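PDB 1OHU: apoptosis regulator ced-9 from Caenorhabditis elegans, which restrains programmed cell death by sequestering the caspase activator CED-4, which it releases when the inhibitor EGL-1 binds. Local coordinates for residues A[18-23]-A[107-112]; A[99-104]-A[145-150]; A[113-118]-A[126-131]. The protein carries 3 engineered substitutions. All coordinates share one frame; numbering follows the deposited sequence.

Contact 1: A[18-23]-A[107-112]; sequences VDYFTH and LISFGG
Tyr20 and Ile108 make the main apolar contact between helices 13-27 and 101-118. With CG anti to the backbone N (chi1 -171°), Tyr20 faces Ile108. Methyl CG2 of Ile108 lies 3.5 Å from Tyr20 CG, and the two side chains run obliquely past each other. Farther along the ring, Tyr20 CE2 comes 3.5 Å from Ser109 CA. Gly112 CA sits at the edge of the same ring, near its plane.

Phe21 packs on backbone. Its CE1 is 3.5 Å from Gly111 C, and Gly111 O stands over one ring face, offset toward the rim. Gly111 presents bare backbone to Phe21, and Gly112 to both rings. The CA atoms of Phe21 and Gly112 are 4.5 Å apart. The helix axes approach to 8.8 Å and cross at -40°.

This is the Bcl-2 fold, in which the predicted BH4 helix packs against the central hydrophobic helix that carries predicted BH1 residues. Phe132 and Ile139 of helix 128-144 add to the same buried layer.

The polar link goes through water. Tyr20 OH donates to water 1 at 2.5 Å, in the plane of the ring. That water donates to Ser109 O at 2.6 Å. Ser109 OG is bonded to Gly53 O.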
# COMPACT_ATOMS: atom_id res chain seq x y z
N VAL A 18 5.24 -5.28 -1.80
CA VAL A 18 5.15 -6.56 -2.50
C VAL A 18 4.14 -7.50 -1.86
O VAL A 18 3.30 -8.08 -2.55
CB VAL A 18 6.50 -7.29 -2.52
CG1 VAL A 18 6.32 -8.71 -3.06
CG2 VAL A 18 7.48 -6.53 -3.39
N ASP A 19 4.23 -7.66 -0.55
CA ASP A 19 3.31 -8.55 0.15
C ASP A 19 1.88 -8.09 0.04
O ASP A 19 0.97 -8.91 -0.05
CB ASP A 19 3.69 -8.67 1.62
CG ASP A 19 2.79 -9.64 2.36
OD1 ASP A 19 1.77 -9.20 2.94
OD2 ASP A 19 3.08 -10.85 2.34
N TYR A 20 1.66 -6.78 0.06
CA TYR A 20 0.29 -6.29 -0.02
C TYR A 20 -0.24 -6.42 -1.45
O TYR A 20 -1.38 -6.84 -1.66
CB TYR A 20 0.18 -4.84 0.44
CG TYR A 20 -1.27 -4.42 0.55
CD1 TYR A 20 -2.06 -4.86 1.61
CD2 TYR A 20 -1.88 -3.67 -0.45
CE1 TYR A 20 -3.42 -4.57 1.67
CE2 TYR A 20 -3.24 -3.38 -0.41
CZ TYR A 20 -4.00 -3.84 0.65
OH TYR A 20 -5.35 -3.61 0.68
N PHE A 21 0.58 -6.07 -2.43
CA PHE A 21 0.18 -6.18 -3.83
C PHE A 21 -0.19 -7.63 -4.11
O PHE A 21 -1.27 -7.92 -4.64
CB PHE A 21 1.34 -5.75 -4.75
CG PHE A 21 1.39 -4.25 -5.03
CD1 PHE A 21 1.12 -3.32 -4.02
CD2 PHE A 21 1.76 -3.78 -6.29
CE1 PHE A 21 1.23 -1.95 -4.27
CE2 PHE A 21 1.87 -2.41 -6.54
CZ PHE A 21 1.60 -1.49 -5.53
N THR A 22 0.69 -8.55 -3.74
CA THR A 22 0.44 -9.97 -3.95
C THR A 22 -0.89 -10.42 -3.32
O THR A 22 -1.68 -11.12 -3.95
CB THR A 22 1.58 -10.80 -3.34
OG1 THR A 22 2.82 -10.41 -3.95
CG2 THR A 22 1.35 -12.27 -3.57
N HIS A 23 -1.13 -10.00 -2.09
CA HIS A 23 -2.34 -10.34 -1.36
C HIS A 23 -3.60 -9.73 -1.97
O HIS A 23 -4.62 -10.41 -2.12
CB HIS A 23 -2.21 -9.90 0.10
CG HIS A 23 -3.49 -9.98 0.86
ND1 HIS A 23 -4.07 -11.18 1.22
CD2 HIS A 23 -4.33 -9.01 1.30
CE1 HIS A 23 -5.21 -10.94 1.84
NE2 HIS A 23 -5.39 -9.63 1.90
N LEU A 107 -1.68 4.73 0.82
CA LEU A 107 -0.84 4.60 -0.37
C LEU A 107 -0.65 3.14 -0.77
O LEU A 107 -0.74 2.80 -1.96
CB LEU A 107 0.52 5.25 -0.13
CG LEU A 107 0.51 6.77 0.04
CD1 LEU A 107 1.91 7.26 0.37
CD2 LEU A 107 0.01 7.42 -1.23
N ILE A 108 -0.39 2.28 0.21
CA ILE A 108 -0.20 0.86 -0.07
C ILE A 108 -1.54 0.25 -0.49
O ILE A 108 -1.61 -0.50 -1.47
CB ILE A 108 0.35 0.11 1.18
CG1 ILE A 108 1.76 0.60 1.49
CG2 ILE A 108 0.36 -1.38 0.92
CD1 ILE A 108 2.43 -0.13 2.64
N SER A 109 -2.59 0.58 0.25
CA SER A 109 -3.93 0.08 -0.05
C SER A 109 -4.33 0.45 -1.47
O SER A 109 -4.81 -0.39 -2.24
CB SER A 109 -4.95 0.66 0.94
OG SER A 109 -6.22 0.07 0.74
N PHE A 110 -4.13 1.72 -1.83
CA PHE A 110 -4.48 2.20 -3.16
C PHE A 110 -3.64 1.50 -4.22
O PHE A 110 -4.14 1.15 -5.28
CB PHE A 110 -4.25 3.71 -3.25
CG PHE A 110 -4.57 4.28 -4.60
CD1 PHE A 110 -5.85 4.16 -5.13
CD2 PHE A 110 -3.58 4.89 -5.37
CE1 PHE A 110 -6.15 4.64 -6.41
CE2 PHE A 110 -3.86 5.38 -6.64
CZ PHE A 110 -5.15 5.25 -7.16
N GLY A 111 -2.35 1.32 -3.94
CA GLY A 111 -1.46 0.66 -4.88
C GLY A 111 -1.94 -0.75 -5.13
O GLY A 111 -2.05 -1.18 -6.28
N GLY A 112 -2.25 -1.47 -4.06
CA GLY A 112 -2.73 -2.83 -4.21
C GLY A 112 -4.03 -2.86 -5.00
O GLY A 112 -4.24 -3.72 -5.84
O HOH W 1 -6.27 -2.38 -1.33

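Contact 2: A[99-104]-A[145-150]; sequences MSYGRL and NNWKEH
Trp147 packs against Met99, Tyr101 and Leu104 and joins two Bcl-2 homology motifs. Residues 99-104 lie in the predicted BH1 motif, at the start of helix 101-118. Residues 146-150 lie in the region assigned to BH2. In Bcl-2 proteins these motifs help form the groove that receives BH3 ligands. EGL-1 is such a ligand of this protein.

The side chain of Trp147 can be followed outward. At CB, chi1 of -94° sends the indole off toward the loop before helix 101-118. CD1 is the first ring atom to meet that loop, 3.4 Å from Met99 O. NE1 comes next. It donates its N-H to the same oxygen, and the bond lies in the carbonyl plane and close to the indole plane. NE1 also touches the side chain of the selenomethionine Met99, with CG at 3.7 Å. Met99 then bends at chi2 and chi3, and its end turns away from Trp147.

Across the contact, the six-membered ring meets two side chains. CZ2 meets Leu104 CD2 at 3.8 Å. This methyl stands at the indole edge, near its plane, and the two side chains cross at about a right angle. CH2 at the tip meets Tyr101 CE1 at 3.9 Å. Tyr101 and Trp147 form an offset edge-to-face pair. The edge of Tyr101 is turned toward the indole face, with the planes at 69°. Trp154 makes a further edge-to-face pair with Trp147, and Tyr101 OH is bonded to Ser153 N.

Ser100 is the N-cap of helix 101-118, and its OG accepts from Arg103 N. The indole bond falls on the residue just before this cap: Trp147 NE1 lies 2.7 Å from Met99 O, with an N-H...O angle of 153°.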
# COMPACT_ATOMS: atom_id res chain seq x y z
N MSE A 99 4.12 11.81 6.25
CA MSE A 99 3.91 10.38 6.05
C MSE A 99 3.33 9.73 7.30
O MSE A 99 4.01 8.97 7.98
CB MSE A 99 5.22 9.69 5.66
CG MSE A 99 5.08 8.19 5.36
SE MSE A 99 3.69 7.76 4.05
CE MSE A 99 4.60 8.35 2.45
N SER A 100 2.07 10.05 7.59
CA SER A 100 1.40 9.48 8.75
C SER A 100 1.00 8.05 8.43
O SER A 100 1.08 7.63 7.27
CB SER A 100 0.15 10.30 9.08
OG SER A 100 -0.83 10.19 8.06
N TYR A 101 0.57 7.31 9.44
CA TYR A 101 0.16 5.92 9.24
C TYR A 101 -1.04 5.89 8.30
O TYR A 101 -1.20 4.95 7.52
CB TYR A 101 -0.22 5.29 10.59
CG TYR A 101 0.90 5.30 11.60
CD1 TYR A 101 2.09 4.61 11.36
CD2 TYR A 101 0.78 6.01 12.79
CE1 TYR A 101 3.13 4.63 12.29
CE2 TYR A 101 1.81 6.03 13.73
CZ TYR A 101 2.98 5.34 13.47
OH TYR A 101 4.00 5.36 14.40
N GLY A 102 -1.87 6.92 8.37
CA GLY A 102 -3.04 6.99 7.52
C GLY A 102 -2.66 7.12 6.05
O GLY A 102 -3.23 6.45 5.20
N ARG A 103 -1.70 7.99 5.76
CA ARG A 103 -1.26 8.19 4.39
C ARG A 103 -0.49 6.95 3.94
O ARG A 103 -0.58 6.53 2.79
CB ARG A 103 -0.37 9.43 4.28
CG ARG A 103 -0.19 9.93 2.85
CD ARG A 103 0.84 11.04 2.74
NE ARG A 103 0.84 11.64 1.40
CZ ARG A 103 1.74 12.51 0.95
NH1 ARG A 103 2.74 12.90 1.73
NH2 ARG A 103 1.63 13.00 -0.28
N LEU A 104 0.27 6.37 4.87
CA LEU A 104 1.06 5.18 4.59
C LEU A 104 0.15 4.04 4.13
O LEU A 104 0.32 3.49 3.04
CB LEU A 104 1.82 4.76 5.85
CG LEU A 104 2.56 3.42 5.82
CD1 LEU A 104 3.63 3.43 4.75
CD2 LEU A 104 3.17 3.17 7.19
N ASN A 145 12.97 10.85 6.07
CA ASN A 145 13.15 12.21 6.55
C ASN A 145 12.00 12.81 7.36
O ASN A 145 12.09 13.96 7.79
CB ASN A 145 13.48 13.12 5.37
N ASN A 146 10.94 12.06 7.60
CA ASN A 146 9.81 12.62 8.33
C ASN A 146 9.31 11.82 9.54
O ASN A 146 8.49 12.31 10.31
CB ASN A 146 8.64 12.85 7.38
CG ASN A 146 7.71 13.94 7.85
OD1 ASN A 146 6.61 14.10 7.33
ND2 ASN A 146 8.15 14.71 8.85
N TRP A 147 9.79 10.59 9.70
CA TRP A 147 9.35 9.76 10.81
C TRP A 147 10.07 10.00 12.13
O TRP A 147 9.45 9.97 13.20
CB TRP A 147 9.44 8.28 10.42
CG TRP A 147 8.14 7.75 9.88
CD1 TRP A 147 7.20 8.44 9.16
CD2 TRP A 147 7.64 6.41 9.99
NE1 TRP A 147 6.15 7.63 8.83
CE2 TRP A 147 6.39 6.37 9.33
CE3 TRP A 147 8.12 5.24 10.59
CZ2 TRP A 147 5.62 5.20 9.25
CZ3 TRP A 147 7.36 4.08 10.51
CH2 TRP A 147 6.12 4.07 9.85
N LYS A 148 11.37 10.23 12.08
CA LYS A 148 12.14 10.48 13.29
C LYS A 148 11.59 11.70 14.04
O LYS A 148 11.29 11.64 15.23
CB LYS A 148 13.61 10.68 12.96
N GLU A 149 11.46 12.81 13.32
CA GLU A 149 10.96 14.05 13.90
C GLU A 149 9.48 13.98 14.29
O GLU A 149 9.09 14.51 15.33
CB GLU A 149 11.18 15.21 12.92
N HIS A 150 8.67 13.34 13.46
CA HIS A 150 7.23 13.21 13.72
C HIS A 150 6.94 12.23 14.85
O HIS A 150 5.80 12.13 15.30
CB HIS A 150 6.51 12.78 12.45

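Contact 3: A[113-118]-A[126-131]; sequences FVAAKM and GQVRNL
The first torsions of Met118 and Val128 set how their side chains meet across the contact. In the selenomethionine Met118, CG is anti to the carbonyl carbon (chi1 -59°), and the chain then runs extended through chi2. It bends at chi3 (91°), which carries CE over to Gln127. In Val128, CG1 is anti to the backbone N (chi1 171°). Its two methyls are thereby divided between two partners, Ala115 and Met118.

The contact is apolar. Met118 CE lies 3.5 Å from Gln127 CB, where the side chains pass obliquely. Nearer the backbone, Met118 CB meets Val128 CG2 at 3.9 Å. The other methyl, Val128 CG1, is 4.0 Å from Ala115 CB. Here the two backbones are closest, with the CA atoms of Ala115 and Val128 5.5 Å apart. The small side chain of Ala115 fits this close approach.

Leu131 reaches helix 101-118 through one branch. Its CD1 lies 3.7 Å from Ala115 N and 3.9 Å from Val114 CB. Its side chain crosses that of Val114 at about a right angle. The same methyl is 4.1 Å from Met118 SE, so it sits among three residues of the helix. Phe21 of the predicted BH4 helix packs on both Ala115 and Leu131.

Gln127 is the N-cap residue of helix 128-144. Beyond CB its side chain leads away from Met118. Its amide is held at both ends by backbone: NE2 donates to Pro75 O, and OE1 accepts from Ile77 N.

The residues between the two segments form a loop without helix or strand. The arrangement is a helical hairpin, the pair of central hydrophobic helices characteristic of the Bcl-2 fold.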
# COMPACT_ATOMS: atom_id res chain seq x y z
N PHE A 113 -4.90 -1.90 -4.71
CA PHE A 113 -6.19 -1.77 -5.36
C PHE A 113 -6.05 -1.59 -6.88
O PHE A 113 -6.70 -2.28 -7.66
CB PHE A 113 -6.94 -0.56 -4.79
CG PHE A 113 -8.27 -0.29 -5.45
CD1 PHE A 113 -9.37 -1.07 -5.15
CD2 PHE A 113 -8.41 0.76 -6.36
CE1 PHE A 113 -10.61 -0.82 -5.75
CE2 PHE A 113 -9.63 1.02 -6.96
CZ PHE A 113 -10.74 0.22 -6.66
N VAL A 114 -5.19 -0.66 -7.28
CA VAL A 114 -4.96 -0.39 -8.70
C VAL A 114 -4.27 -1.57 -9.39
O VAL A 114 -4.61 -1.93 -10.51
CB VAL A 114 -4.09 0.87 -8.88
CG1 VAL A 114 -3.98 1.20 -10.36
CG2 VAL A 114 -4.71 2.03 -8.12
N ALA A 115 -3.28 -2.15 -8.72
CA ALA A 115 -2.57 -3.30 -9.27
C ALA A 115 -3.58 -4.38 -9.64
O ALA A 115 -3.53 -4.96 -10.72
CB ALA A 115 -1.57 -3.84 -8.26
N ALA A 116 -4.52 -4.65 -8.73
CA ALA A 116 -5.54 -5.67 -8.99
C ALA A 116 -6.40 -5.33 -10.21
O ALA A 116 -6.92 -6.23 -10.87
CB ALA A 116 -6.42 -5.84 -7.76
N LYS A 117 -6.57 -4.04 -10.51
CA LYS A 117 -7.35 -3.63 -11.67
C LYS A 117 -6.52 -3.79 -12.94
O LYS A 117 -7.07 -3.98 -14.02
CB LYS A 117 -7.77 -2.15 -11.58
CG LYS A 117 -9.02 -1.85 -10.77
CD LYS A 117 -9.43 -0.39 -11.01
CE LYS A 117 -10.62 0.02 -10.15
NZ LYS A 117 -11.87 -0.67 -10.53
N MSE A 118 -5.21 -3.69 -12.80
CA MSE A 118 -4.28 -3.79 -13.93
C MSE A 118 -3.94 -5.23 -14.30
O MSE A 118 -3.59 -5.52 -15.45
CB MSE A 118 -2.98 -3.05 -13.60
CG MSE A 118 -3.18 -1.57 -13.29
SE MSE A 118 -1.56 -0.78 -12.60
CE MSE A 118 -0.81 -0.20 -14.27
N GLY A 126 1.62 -4.97 -17.61
CA GLY A 126 3.04 -4.66 -17.62
C GLY A 126 3.47 -3.46 -16.79
O GLY A 126 4.66 -3.13 -16.76
N GLN A 127 2.55 -2.78 -16.12
CA GLN A 127 2.95 -1.63 -15.33
C GLN A 127 2.74 -1.79 -13.84
O GLN A 127 2.91 -0.85 -13.07
CB GLN A 127 2.28 -0.37 -15.84
CG GLN A 127 2.81 -0.01 -17.21
CD GLN A 127 2.18 1.22 -17.75
OE1 GLN A 127 2.43 2.32 -17.24
NE2 GLN A 127 1.36 1.07 -18.77
N VAL A 128 2.36 -3.01 -13.44
CA VAL A 128 2.17 -3.29 -12.04
C VAL A 128 3.52 -3.14 -11.34
O VAL A 128 3.58 -2.66 -10.21
CB VAL A 128 1.64 -4.71 -11.81
CG1 VAL A 128 1.67 -5.04 -10.31
CG2 VAL A 128 0.22 -4.84 -12.35
N ARG A 129 4.61 -3.54 -12.01
CA ARG A 129 5.93 -3.43 -11.40
C ARG A 129 6.28 -1.97 -11.13
O ARG A 129 6.72 -1.63 -10.04
CB ARG A 129 7.03 -4.06 -12.27
CG ARG A 129 8.39 -4.12 -11.53
CD ARG A 129 9.58 -4.46 -12.44
NE ARG A 129 10.87 -4.24 -11.77
CZ ARG A 129 11.32 -4.97 -10.75
NH1 ARG A 129 10.59 -5.98 -10.28
NH2 ARG A 129 12.49 -4.69 -10.19
N ASN A 130 6.07 -1.12 -12.13
CA ASN A 130 6.35 0.30 -11.96
C ASN A 130 5.51 0.88 -10.82
O ASN A 130 6.01 1.70 -10.06
CB ASN A 130 6.06 1.05 -13.27
CG ASN A 130 7.17 0.88 -14.30
OD1 ASN A 130 6.97 1.11 -15.49
ND2 ASN A 130 8.35 0.49 -13.83
N LEU A 131 4.26 0.43 -10.70
CA LEU A 131 3.37 0.92 -9.63
C LEU A 131 4.01 0.55 -8.30
O LEU A 131 4.02 1.34 -7.37
CB LEU A 131 1.98 0.25 -9.70
CG LEU A 131 0.71 1.03 -9.28
CD1 LEU A 131 -0.32 0.01 -8.78
CD2 LEU A 131 0.99 2.07 -8.21

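From the N terminus, the chain first passes through the BH4 helix 13-27. Contact 1 closes a long loop from there to the middle of helix 101-118. Contact 2 starts inside that loop, at residues 99-104, and closes beyond it at 145-150, so contacts 1 and 2 cross. Contact 3 follows contact 1 in series and closes the short turn between helices 101-118 and 128-144. It lies wholly within the span of contact 2. All three use helix 101-118, which is thereby tied to BH4, BH2 and its hairpin partner. Contacts 1 and 3 touch, with Phe21 CD2 3.9 Å from Ala115 CB. The centres of contacts 2 and 3 are about 24 Å apart.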